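Local coordinates for protein putative diguanylate cyclase (GGDEF) with PAS/PAC domain (Rhodopseudomonas palustris, PDB 3LIF) that probably makes cyclic di-GMP from two GTP molecules as a membrane-bound sensor protein, of which this chain is the extracellular PDC-fold sensor domain, at residues A[172-176]-A[191-197]; A[20-25]-A[233-237]; A[75-79]-A[141-145]. One frame throughout, in Å; residues are numbered along the deposited sequence.

Interactions 1 and 2 meet in one five-stranded sheet, where strands 168-173 and 232-239 are neighbours: L172 O and V233 N are probably hydrogen-bonded, and T235 touches both L172 and L196. Interaction 2 is the buried one, purely apolar packing of the long helix 5-47 on one face of that sheet. Interaction 1, where strand 168-173 runs into its turn, is partly buried and adds a backbone hydrogen bond and a glycine over a phenylalanine ring. Interaction 3 belongs to the other sheet, its centre about 35 Å from that of interaction 2; it is a strand pairing that frays into a partly exposed turn, with backbone polar contacts, a water and side-chain packing.

Interaction 1: residues A[172-176]-A[191-197]; sequences LHSDG and MANMVLF
G176 lies over one face of the F197 ring, its CA 3.6 Å from the ring centroid and 15° off the normal, a CH-pi contact displaced toward the rim. CG of F197 stands anti to its own carbonyl carbon (chi1 -59°), which sends the phenyl group from the first turn of helix 195-203 back against the turn 173-176. A CB on G176 would run into A192 N and, at this positive phi, into the carbonyl O of D175. The carbonyl of S174 approaches the same ring obliquely, its O 3.4 Å from F197 CE1.

One hydrogen bond crosses the contact: M191 N donates to G176 O over 2.7 Å, at an N-H...O angle of 160°, from above the carbonyl plane.

Apolar packing centres on L172. Its CB meets the F197 ring edge-on, 4.0 Å from CZ. Its CD2 sits 3.8 Å from CG of the selenomethionine M191, the two side chains crossing at about a right angle, while CD1 packs on L196 CD1 at 4.2 Å.

Within the turn, H173 ND1 accepts from D175 N in the plane of the imidazole, and the D175 carboxylate pairs with R177. The contact joins the type I beta turn 173-176, between the antiparallel strands 168-173 and 178-182, to a second type I turn, 191-194, and the first residues of helix 195-203, in the PDC fold of an extracellular sensor domain.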
ATOM      1  N   LEU A 172       1.556   5.880  -3.846  1.00 22.62           N
ATOM      2  CA  LEU A 172       2.984   5.629  -3.863  1.00 23.49           C
ATOM      3  C   LEU A 172       3.630   5.538  -2.493  1.00 23.62           C
ATOM      4  O   LEU A 172       3.064   5.969  -1.473  1.00 23.67           O
ATOM      5  CB  LEU A 172       3.753   6.638  -4.720  1.00 23.77           C
ATOM      6  CG  LEU A 172       3.161   6.927  -6.100  1.00 24.98           C
ATOM      7  CD1 LEU A 172       2.509   8.353  -6.103  1.00 22.91           C
ATOM      8  CD2 LEU A 172       4.211   6.800  -7.171  1.00 22.45           C
ATOM      9  N   HIS A 173       4.818   4.939  -2.473  1.00 22.97           N
ATOM     10  CA  HIS A 173       5.532   4.876  -1.238  1.00 22.81           C
ATOM     11  C   HIS A 173       6.249   6.204  -1.162  1.00 23.52           C
ATOM     12  O   HIS A 173       6.677   6.804  -2.194  1.00 23.04           O
ATOM     13  CB  HIS A 173       6.541   3.757  -1.254  1.00 22.30           C
ATOM     14  CG  HIS A 173       7.208   3.543   0.056  1.00 23.09           C
ATOM     15  ND1 HIS A 173       8.246   4.347   0.501  1.00 23.53           N
ATOM     16  CD2 HIS A 173       7.001   2.604   1.026  1.00 20.53           C
ATOM     17  CE1 HIS A 173       8.654   3.906   1.687  1.00 20.99           C
ATOM     18  NE2 HIS A 173       7.893   2.872   2.041  1.00 20.53           N
ATOM     19  N   SER A 174       6.376   6.688   0.059  1.00 23.30           N
ATOM     20  CA  SER A 174       7.171   7.855   0.293  1.00 22.36           C
ATOM     21  C   SER A 174       8.500   7.890  -0.503  1.00 21.97           C
ATOM     22  O   SER A 174       8.975   8.945  -0.846  1.00 20.39           O
ATOM     23  CB  SER A 174       7.451   7.901   1.760  1.00 22.36           C
ATOM     24  OG  SER A 174       8.385   8.894   1.965  1.00 22.61           O
ATOM     25  N   ASP A 175       9.093   6.735  -0.810  1.00 22.66           N
ATOM     26  CA  ASP A 175      10.396   6.728  -1.529  1.00 23.18           C
ATOM     27  C   ASP A 175      10.285   6.575  -3.026  1.00 22.77           C
ATOM     28  O   ASP A 175      11.280   6.317  -3.704  1.00 23.17           O
ATOM     29  CB  ASP A 175      11.375   5.646  -0.991  1.00 22.72           C
ATOM     30  CG  ASP A 175      10.879   4.214  -1.217  1.00 26.91           C
ATOM     31  OD1 ASP A 175      10.135   3.879  -2.210  1.00 29.22           O
ATOM     32  OD2 ASP A 175      11.238   3.404  -0.342  1.00 29.92           O
ATOM     33  N   GLY A 176       9.084   6.698  -3.560  1.00 22.76           N
ATOM     34  CA  GLY A 176       8.958   6.698  -5.008  1.00 22.46           C
ATOM     35  C   GLY A 176       8.468   5.376  -5.575  1.00 22.69           C
ATOM     36  O   GLY A 176       8.178   5.270  -6.759  1.00 22.78           O
HETATM   37  N   MSE A 191       9.377   5.385  -9.219  1.00 28.34           N
HETATM   38  CA  MSE A 191       9.077   6.683  -9.786  1.00 28.64           C
HETATM   39  C   MSE A 191       9.868   7.806  -9.100  1.00 28.88           C
HETATM   40  O   MSE A 191       9.507   8.979  -9.221  1.00 30.03           O
HETATM   41  CB  MSE A 191       7.626   6.960  -9.565  1.00 28.50           C
HETATM   42  CG  MSE A 191       6.737   5.779  -9.818  1.00 32.16           C
HETATM   43 SE   MSE A 191       6.306   5.651 -11.703  1.00 43.42          SE
HETATM   44  CE  MSE A 191       7.446   4.203 -12.152  1.00 37.69           C
ATOM     45  N   ALA A 192      10.919   7.496  -8.346  1.00 27.78           N
ATOM     46  CA  ALA A 192      11.633   8.594  -7.675  1.00 26.62           C
ATOM     47  C   ALA A 192      12.115   9.809  -8.583  1.00 26.41           C
ATOM     48  O   ALA A 192      12.431  10.874  -8.038  1.00 25.57           O
ATOM     49  CB  ALA A 192      12.772   8.053  -6.842  1.00 25.25           C
ATOM     50  N   ASN A 193      12.204   9.662  -9.918  1.00 24.83           N
ATOM     51  CA  ASN A 193      12.722  10.749 -10.696  1.00 24.23           C
ATOM     52  C   ASN A 193      11.626  11.772 -10.901  1.00 24.34           C
ATOM     53  O   ASN A 193      11.890  12.909 -11.257  1.00 25.01           O
ATOM     54  CB  ASN A 193      13.286  10.324 -12.057  1.00 24.71           C
ATOM     55  CG  ASN A 193      14.544   9.503 -11.931  1.00 23.20           C
ATOM     56  OD1 ASN A 193      15.063   9.330 -10.851  1.00 23.00           O
ATOM     57  ND2 ASN A 193      15.032   9.001 -13.036  1.00 18.65           N
HETATM   58  N   MSE A 194      10.384  11.386 -10.707  1.00 22.73           N
HETATM   59  CA  MSE A 194       9.338  12.394 -10.795  1.00 21.79           C
HETATM   60  C   MSE A 194       9.659  13.664  -9.930  1.00 21.87           C
HETATM   61  O   MSE A 194      10.309  13.631  -8.856  1.00 20.39           O
HETATM   62  CB  MSE A 194       7.956  11.814 -10.369  1.00 21.52           C
HETATM   63  CG  MSE A 194       7.141  11.003 -11.411  1.00 17.76           C
HETATM   64 SE   MSE A 194       5.663  10.319 -10.471  0.50 11.55          SE
HETATM   65  CE  MSE A 194       6.260   8.585 -10.949  0.50 14.34           C
ATOM     66  N   VAL A 195       9.130  14.767 -10.406  1.00 21.91           N
ATOM     67  CA  VAL A 195       9.247  16.015  -9.757  1.00 23.21           C
ATOM     68  C   VAL A 195       8.655  15.894  -8.363  1.00 24.84           C
ATOM     69  O   VAL A 195       9.190  16.493  -7.383  1.00 26.18           O
ATOM     70  CB  VAL A 195       8.471  17.099 -10.595  1.00 23.65           C
ATOM     71  CG1 VAL A 195       8.151  18.303  -9.783  1.00 20.94           C
ATOM     72  CG2 VAL A 195       9.311  17.492 -11.816  1.00 24.67           C
ATOM     73  N   LEU A 196       7.526  15.184  -8.274  1.00 25.13           N
ATOM     74  CA  LEU A 196       6.899  14.895  -6.988  1.00 25.49           C
ATOM     75  C   LEU A 196       7.935  14.530  -5.907  1.00 25.88           C
ATOM     76  O   LEU A 196       7.843  14.995  -4.753  1.00 25.76           O
ATOM     77  CB  LEU A 196       6.002  13.686  -7.173  1.00 25.07           C
ATOM     78  CG  LEU A 196       4.719  13.612  -6.371  1.00 25.26           C
ATOM     79  CD1 LEU A 196       4.375  12.133  -6.179  1.00 23.84           C
ATOM     80  CD2 LEU A 196       4.706  14.465  -5.049  1.00 21.73           C
ATOM     81  N   PHE A 197       8.912  13.689  -6.283  1.00 25.40           N
ATOM     82  CA  PHE A 197       9.890  13.261  -5.311  1.00 26.39           C
ATOM     83  C   PHE A 197      11.162  14.101  -5.312  1.00 27.71           C
ATOM     84  O   PHE A 197      11.772  14.280  -4.240  1.00 29.12           O
ATOM     85  CB  PHE A 197      10.184  11.747  -5.405  1.00 24.94           C
ATOM     86  CG  PHE A 197       8.961  10.887  -5.193  1.00 21.54           C
ATOM     87  CD1 PHE A 197       8.549  10.541  -3.909  1.00 17.99           C
ATOM     88  CD2 PHE A 197       8.193  10.455  -6.273  1.00 17.05           C
ATOM     89  CE1 PHE A 197       7.420   9.763  -3.702  1.00 15.32           C
ATOM     90  CE2 PHE A 197       7.057   9.664  -6.080  1.00 11.58           C
ATOM     91  CZ  PHE A 197       6.649   9.350  -4.802  1.00 14.44           C
TER

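Interaction 2: residues A[20-25]-A[233-237]; sequences LSHSLA and VVTVA
V234 and V236 point from strand 232-239 into the side of helix 5-47, the long helix that lies across a five-stranded sheet of this PDC-fold sensor. The axes of the two segments come within 8.0 Å and run at 143° to each other.

In V234, CB comes first, 4.2 Å from L24 CB. CG1, anti to the carbonyl carbon (chi1 -74°), lies against the backbone of L24 at its carbonyl. CG2 is the branch that enters the helix surface, 3.8 Å from S21 O and 4.0 Å from A25 CB, so it spans one helical turn. An alanine here would remove both branches and is likely to leave S21 O and A25 CB without the methyl that packs on them.

V236 meets the helix nearer its N-terminal side, at L20, S21 and L24; L24 CD1 touches both of its methyls. L171 touches V234 and I169 touches L24, both from the neighbouring strand 168-173. S21 turns its OG to R18 O and R225 NE, leaving its CB to face V236. L20 crosses V236 at about a right angle, its CD2 3.8 Å from V236 CG1, while V236 CG2 rests 3.8 Å from S21 N.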
ATOM      1  N   LEU A  20      -9.862  16.282  -2.587  1.00 32.57           N
ATOM      2  CA  LEU A  20      -9.913  14.903  -3.012  1.00 32.98           C
ATOM      3  C   LEU A  20      -8.651  14.093  -2.512  1.00 33.11           C
ATOM      4  O   LEU A  20      -8.759  12.992  -1.946  1.00 31.89           O
ATOM      5  CB  LEU A  20     -10.083  14.878  -4.517  1.00 32.27           C
ATOM      6  CG  LEU A  20     -10.185  13.460  -5.002  1.00 33.89           C
ATOM      7  CD1 LEU A  20     -11.054  12.656  -4.048  1.00 33.12           C
ATOM      8  CD2 LEU A  20     -10.690  13.443  -6.448  1.00 35.87           C
ATOM      9  N   SER A  21      -7.480  14.694  -2.705  1.00 32.77           N
ATOM     10  CA  SER A  21      -6.246  14.207  -2.153  1.00 33.75           C
ATOM     11  C   SER A  21      -6.395  13.953  -0.632  1.00 34.88           C
ATOM     12  O   SER A  21      -5.953  12.919  -0.100  1.00 35.51           O
ATOM     13  CB  SER A  21      -5.099  15.184  -2.457  1.00 32.88           C
ATOM     14  OG  SER A  21      -4.898  16.098  -1.393  1.00 33.11           O
ATOM     15  N   HIS A  22      -7.037  14.865   0.071  1.00 34.86           N
ATOM     16  CA  HIS A  22      -7.277  14.610   1.472  1.00 35.48           C
ATOM     17  C   HIS A  22      -8.142  13.362   1.702  1.00 34.66           C
ATOM     18  O   HIS A  22      -7.848  12.520   2.543  1.00 34.78           O
ATOM     19  CB  HIS A  22      -7.913  15.818   2.086  1.00 36.03           C
ATOM     20  CG  HIS A  22      -8.000  15.754   3.570  1.00 42.81           C
ATOM     21  ND1 HIS A  22      -7.124  16.436   4.398  1.00 45.89           N
ATOM     22  CD2 HIS A  22      -8.877  15.108   4.385  1.00 46.96           C
ATOM     23  CE1 HIS A  22      -7.447  16.195   5.658  1.00 49.09           C
ATOM     24  NE2 HIS A  22      -8.497  15.385   5.678  1.00 49.93           N
ATOM     25  N   SER A  23      -9.201  13.197   0.940  1.00 33.86           N
ATOM     26  CA  SER A  23      -9.972  11.976   1.090  1.00 33.68           C
ATOM     27  C   SER A  23      -9.181  10.714   0.754  1.00 32.99           C
ATOM     28  O   SER A  23      -9.258   9.730   1.460  1.00 33.42           O
ATOM     29  CB  SER A  23     -11.176  12.023   0.175  1.00 33.96           C
ATOM     30  OG  SER A  23     -12.077  12.938   0.690  1.00 36.02           O
ATOM     31  N   LEU A  24      -8.468  10.731  -0.372  1.00 32.06           N
ATOM     32  CA  LEU A  24      -7.652   9.602  -0.776  1.00 30.00           C
ATOM     33  C   LEU A  24      -6.608   9.270   0.323  1.00 28.97           C
ATOM     34  O   LEU A  24      -6.400   8.127   0.620  1.00 28.08           O
ATOM     35  CB  LEU A  24      -7.021   9.866  -2.152  1.00 29.24           C
ATOM     36  CG  LEU A  24      -7.999  10.074  -3.326  1.00 28.94           C
ATOM     37  CD1 LEU A  24      -7.323  10.502  -4.631  1.00 28.27           C
ATOM     38  CD2 LEU A  24      -8.822   8.861  -3.625  1.00 27.21           C
ATOM     39  N   ALA A  25      -5.991  10.269   0.938  1.00 28.54           N
ATOM     40  CA  ALA A  25      -4.963  10.023   1.940  1.00 28.95           C
ATOM     41  C   ALA A  25      -5.573   9.309   3.160  1.00 30.32           C
ATOM     42  O   ALA A  25      -5.005   8.368   3.724  1.00 29.78           O
ATOM     43  CB  ALA A  25      -4.330  11.310   2.355  1.00 27.01           C
ATOM     44  N   VAL A 233       2.237   8.155  -0.269  1.00 22.78           N
ATOM     45  CA  VAL A 233       1.772   9.431  -0.785  1.00 22.90           C
ATOM     46  C   VAL A 233       0.610   9.126  -1.716  1.00 23.02           C
ATOM     47  O   VAL A 233       0.594   8.083  -2.344  1.00 22.18           O
ATOM     48  CB  VAL A 233       2.864  10.076  -1.625  1.00 23.08           C
ATOM     49  CG1 VAL A 233       2.481  11.507  -2.029  1.00 21.51           C
ATOM     50  CG2 VAL A 233       4.138  10.079  -0.835  1.00 23.54           C
ATOM     51  N   VAL A 234      -0.372  10.003  -1.824  1.00 23.80           N
ATOM     52  CA  VAL A 234      -1.397   9.753  -2.841  1.00 25.24           C
ATOM     53  C   VAL A 234      -1.300  10.884  -3.808  1.00 26.78           C
ATOM     54  O   VAL A 234      -0.925  12.003  -3.403  1.00 27.12           O
ATOM     55  CB  VAL A 234      -2.801   9.782  -2.261  1.00 25.25           C
ATOM     56  CG1 VAL A 234      -3.056   8.532  -1.450  1.00 23.57           C
ATOM     57  CG2 VAL A 234      -2.972  11.037  -1.381  1.00 25.30           C
ATOM     58  N   THR A 235      -1.626  10.633  -5.074  1.00 27.61           N
ATOM     59  CA  THR A 235      -1.704  11.743  -6.028  1.00 28.39           C
ATOM     60  C   THR A 235      -2.996  11.649  -6.826  1.00 28.73           C
ATOM     61  O   THR A 235      -3.412  10.542  -7.103  1.00 28.87           O
ATOM     62  CB  THR A 235      -0.544  11.695  -7.008  1.00 28.69           C
ATOM     63  OG1 THR A 235      -0.673  10.534  -7.850  1.00 30.35           O
ATOM     64  CG2 THR A 235       0.822  11.669  -6.273  1.00 28.57           C
ATOM     65  N   VAL A 236      -3.632  12.788  -7.165  1.00 29.58           N
ATOM     66  CA  VAL A 236      -4.771  12.853  -8.113  1.00 29.48           C
ATOM     67  C   VAL A 236      -4.393  13.809  -9.197  1.00 30.32           C
ATOM     68  O   VAL A 236      -3.941  14.908  -8.902  1.00 30.42           O
ATOM     69  CB  VAL A 236      -6.002  13.614  -7.583  1.00 29.84           C
ATOM     70  CG1 VAL A 236      -7.244  12.914  -8.003  1.00 30.78           C
ATOM     71  CG2 VAL A 236      -6.000  13.808  -6.137  1.00 27.23           C
ATOM     72  N   ALA A 237      -4.681  13.458 -10.441  1.00 31.86           N
ATOM     73  CA  ALA A 237      -4.391  14.343 -11.569  1.00 33.33           C
ATOM     74  C   ALA A 237      -5.523  14.360 -12.578  1.00 34.91           C
ATOM     75  O   ALA A 237      -6.282  13.399 -12.681  1.00 34.41           O
ATOM     76  CB  ALA A 237      -3.139  13.926 -12.241  1.00 32.60           C
TER

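Interaction 3: residues A[75-79]-A[141-145]; sequences ILDAD and FFGVV
L76 N donates to V144 O at 2.9 Å with a nearly straight N-H...O angle of 170°, the donor tilted 17° from the carbonyl plane. This is the one direct hydrogen bond between the two segments. V144 O also takes a CA-H...O contact from I75, 3.3 Å from CA. On the other side of the pairing L76 O lies close to V144 N, but at a poor angle, and instead receives a CA-H...O contact from G143. A water completes this edge, donating to both L76 O and F142 O.

L76 with V144 is by register an antiparallel hydrogen-bonded pair, though only one of its two bonds is well formed, and I75 with V145 is the non-hydrogen-bonded pair beside it, joining strands 70-76 and 141-149 as neighbours in the five-stranded sheet of the other half of the PDC-fold domain. The regular pairing ends with L76 and V144. Next to it comes G143, where a CB would run into L76 O and D77 CA and the positive phi also calls for glycine; beyond L76 the chain turns off at D77 and A78, and D77 OD1 accepts from Q81 N.

Apolar packing divides between the sheet's two faces. I75 and V145 lie side by side, pointing the same way, with I75 CD1 3.7 Å from V145 CG1; I42 of helix 5-47 covers both. On the face of L76 and V144 their CB atoms are 4.2 Å apart; Y100 of helix 99-106 touches L76 and H104 touches V144. F141 stands with CG anti to its own N (chi1 -176°), which brings the ring beside A78, with A78 O near its edge. The ring is modelled too close to the G143 backbone, so its exact position is doubtful.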
ATOM      1  N   ILE A  75       2.168 -16.962   8.479  1.00 25.67           N
ATOM      2  CA  ILE A  75       3.081 -16.968   9.574  1.00 25.89           C
ATOM      3  C   ILE A  75       4.419 -17.623   9.198  1.00 26.55           C
ATOM      4  O   ILE A  75       4.445 -18.650   8.506  1.00 26.71           O
ATOM      5  CB  ILE A  75       2.500 -17.770  10.692  1.00 25.42           C
ATOM      6  CG1 ILE A  75       1.039 -17.374  10.867  1.00 26.62           C
ATOM      7  CG2 ILE A  75       3.339 -17.503  11.989  1.00 24.77           C
ATOM      8  CD1 ILE A  75       0.840 -16.119  11.729  1.00 21.04           C
ATOM      9  N   LEU A  76       5.497 -17.010   9.668  1.00 26.37           N
ATOM     10  CA  LEU A  76       6.834 -17.535   9.601  1.00 27.84           C
ATOM     11  C   LEU A  76       7.361 -17.599  11.022  1.00 29.23           C
ATOM     12  O   LEU A  76       7.186 -16.596  11.798  1.00 30.70           O
ATOM     13  CB  LEU A  76       7.752 -16.565   8.851  1.00 27.16           C
ATOM     14  CG  LEU A  76       7.525 -16.186   7.386  1.00 28.18           C
ATOM     15  CD1 LEU A  76       8.722 -15.363   6.908  1.00 29.10           C
ATOM     16  CD2 LEU A  76       7.234 -17.367   6.446  1.00 25.98           C
ATOM     17  N   ASP A  77       8.038 -18.704  11.377  1.00 29.23           N
ATOM     18  CA  ASP A  77       8.664 -18.792  12.707  1.00 30.27           C
ATOM     19  C   ASP A  77      10.053 -18.256  12.619  1.00 30.31           C
ATOM     20  O   ASP A  77      10.334 -17.449  11.770  1.00 30.02           O
ATOM     21  CB  ASP A  77       8.843 -20.247  13.072  1.00 30.02           C
ATOM     22  CG  ASP A  77       9.738 -21.040  12.044  1.00 32.85           C
ATOM     23  OD1 ASP A  77      10.698 -20.498  11.358  1.00 33.17           O
ATOM     24  OD2 ASP A  77       9.453 -22.261  11.947  1.00 33.64           O
ATOM     25  N   ALA A  78      10.899 -18.521  13.590  1.00 31.10           N
ATOM     26  CA  ALA A  78      11.640 -17.498  14.226  1.00 32.02           C
ATOM     27  C   ALA A  78      12.893 -17.761  13.271  1.00 32.44           C
ATOM     28  O   ALA A  78      13.851 -16.970  13.184  1.00 33.13           O
ATOM     29  CB  ALA A  78      11.964 -17.846  15.639  1.00 31.21           C
ATOM     30  N   ASP A  79      12.828 -18.888  12.535  1.00 31.88           N
ATOM     31  CA  ASP A  79      13.830 -19.296  11.530  1.00 31.22           C
ATOM     32  C   ASP A  79      13.377 -18.950  10.122  1.00 32.18           C
ATOM     33  O   ASP A  79      14.066 -19.261   9.143  1.00 33.16           O
ATOM     34  CB  ASP A  79      14.193 -20.819  11.594  1.00 30.56           C
ATOM     35  CG  ASP A  79      14.768 -21.257  12.960  0.50 24.69           C
ATOM     36  OD1 ASP A  79      15.824 -20.740  13.345  0.50 17.62           O
ATOM     37  OD2 ASP A  79      14.161 -22.111  13.638  0.50 16.47           O
ATOM     38  N   PHE A 141      12.108 -12.521  19.838  1.00 37.10           N
ATOM     39  CA  PHE A 141      11.604 -12.742  18.477  1.00 34.72           C
ATOM     40  C   PHE A 141      11.023 -14.129  18.264  1.00 33.98           C
ATOM     41  O   PHE A 141      11.679 -15.137  18.585  1.00 34.87           O
ATOM     42  CB  PHE A 141      12.756 -12.557  17.496  1.00 34.01           C
ATOM     43  CG  PHE A 141      12.351 -12.668  16.065  1.00 35.04           C
ATOM     44  CD1 PHE A 141      11.454 -11.760  15.504  1.00 37.86           C
ATOM     45  CD2 PHE A 141      12.867 -13.648  15.260  1.00 35.33           C
ATOM     46  CE1 PHE A 141      11.087 -11.841  14.154  1.00 37.30           C
ATOM     47  CE2 PHE A 141      12.507 -13.736  13.932  1.00 37.70           C
ATOM     48  CZ  PHE A 141      11.614 -12.829  13.372  1.00 36.26           C
ATOM     49  N   PHE A 142       9.841 -14.219  17.662  1.00 31.95           N
ATOM     50  CA  PHE A 142       9.212 -15.514  17.449  1.00 29.55           C
ATOM     51  C   PHE A 142       8.777 -15.744  15.980  1.00 29.58           C
ATOM     52  O   PHE A 142       8.105 -16.741  15.686  1.00 29.96           O
ATOM     53  CB  PHE A 142       8.042 -15.665  18.432  1.00 28.68           C
ATOM     54  CG  PHE A 142       7.405 -17.029  18.433  1.00 28.96           C
ATOM     55  CD1 PHE A 142       7.935 -18.077  19.200  1.00 27.25           C
ATOM     56  CD2 PHE A 142       6.277 -17.277  17.694  1.00 29.74           C
ATOM     57  CE1 PHE A 142       7.371 -19.303  19.200  1.00 26.02           C
ATOM     58  CE2 PHE A 142       5.688 -18.536  17.707  1.00 30.80           C
ATOM     59  CZ  PHE A 142       6.250 -19.555  18.450  1.00 27.05           C
ATOM     60  N   GLY A 143       9.180 -14.860  15.055  1.00 29.55           N
ATOM     61  CA  GLY A 143       8.799 -14.927  13.572  1.00 29.77           C
ATOM     62  C   GLY A 143       7.964 -13.678  13.336  1.00 29.47           C
ATOM     63  O   GLY A 143       8.419 -12.557  13.667  1.00 28.89           O
ATOM     64  N   VAL A 144       6.861 -13.756  12.617  1.00 29.43           N
ATOM     65  CA  VAL A 144       6.523 -12.870  11.486  1.00 29.39           C
ATOM     66  C   VAL A 144       5.127 -13.209  11.015  1.00 29.15           C
ATOM     67  O   VAL A 144       4.864 -14.407  10.757  1.00 29.85           O
ATOM     68  CB  VAL A 144       7.531 -12.638  10.360  1.00 29.97           C
ATOM     69  CG1 VAL A 144       6.851 -11.780   9.331  1.00 29.49           C
ATOM     70  CG2 VAL A 144       8.732 -11.852  10.854  1.00 28.04           C
ATOM     71  N   VAL A 145       4.209 -12.223  11.012  1.00 27.87           N
ATOM     72  CA  VAL A 145       2.951 -12.343  10.204  1.00 26.64           C
ATOM     73  C   VAL A 145       3.163 -11.404   9.041  1.00 27.21           C
ATOM     74  O   VAL A 145       3.605 -10.249   9.254  1.00 28.30           O
ATOM     75  CB  VAL A 145       1.692 -11.666  10.796  1.00 26.71           C
ATOM     76  CG1 VAL A 145       0.492 -12.551  10.703  1.00 24.34           C
ATOM     77  CG2 VAL A 145       1.925 -11.030  12.147  1.00 24.88           C
TER
HETATM   78  O   HOH W   1       5.974 -17.645  14.365  1.00 28.47           O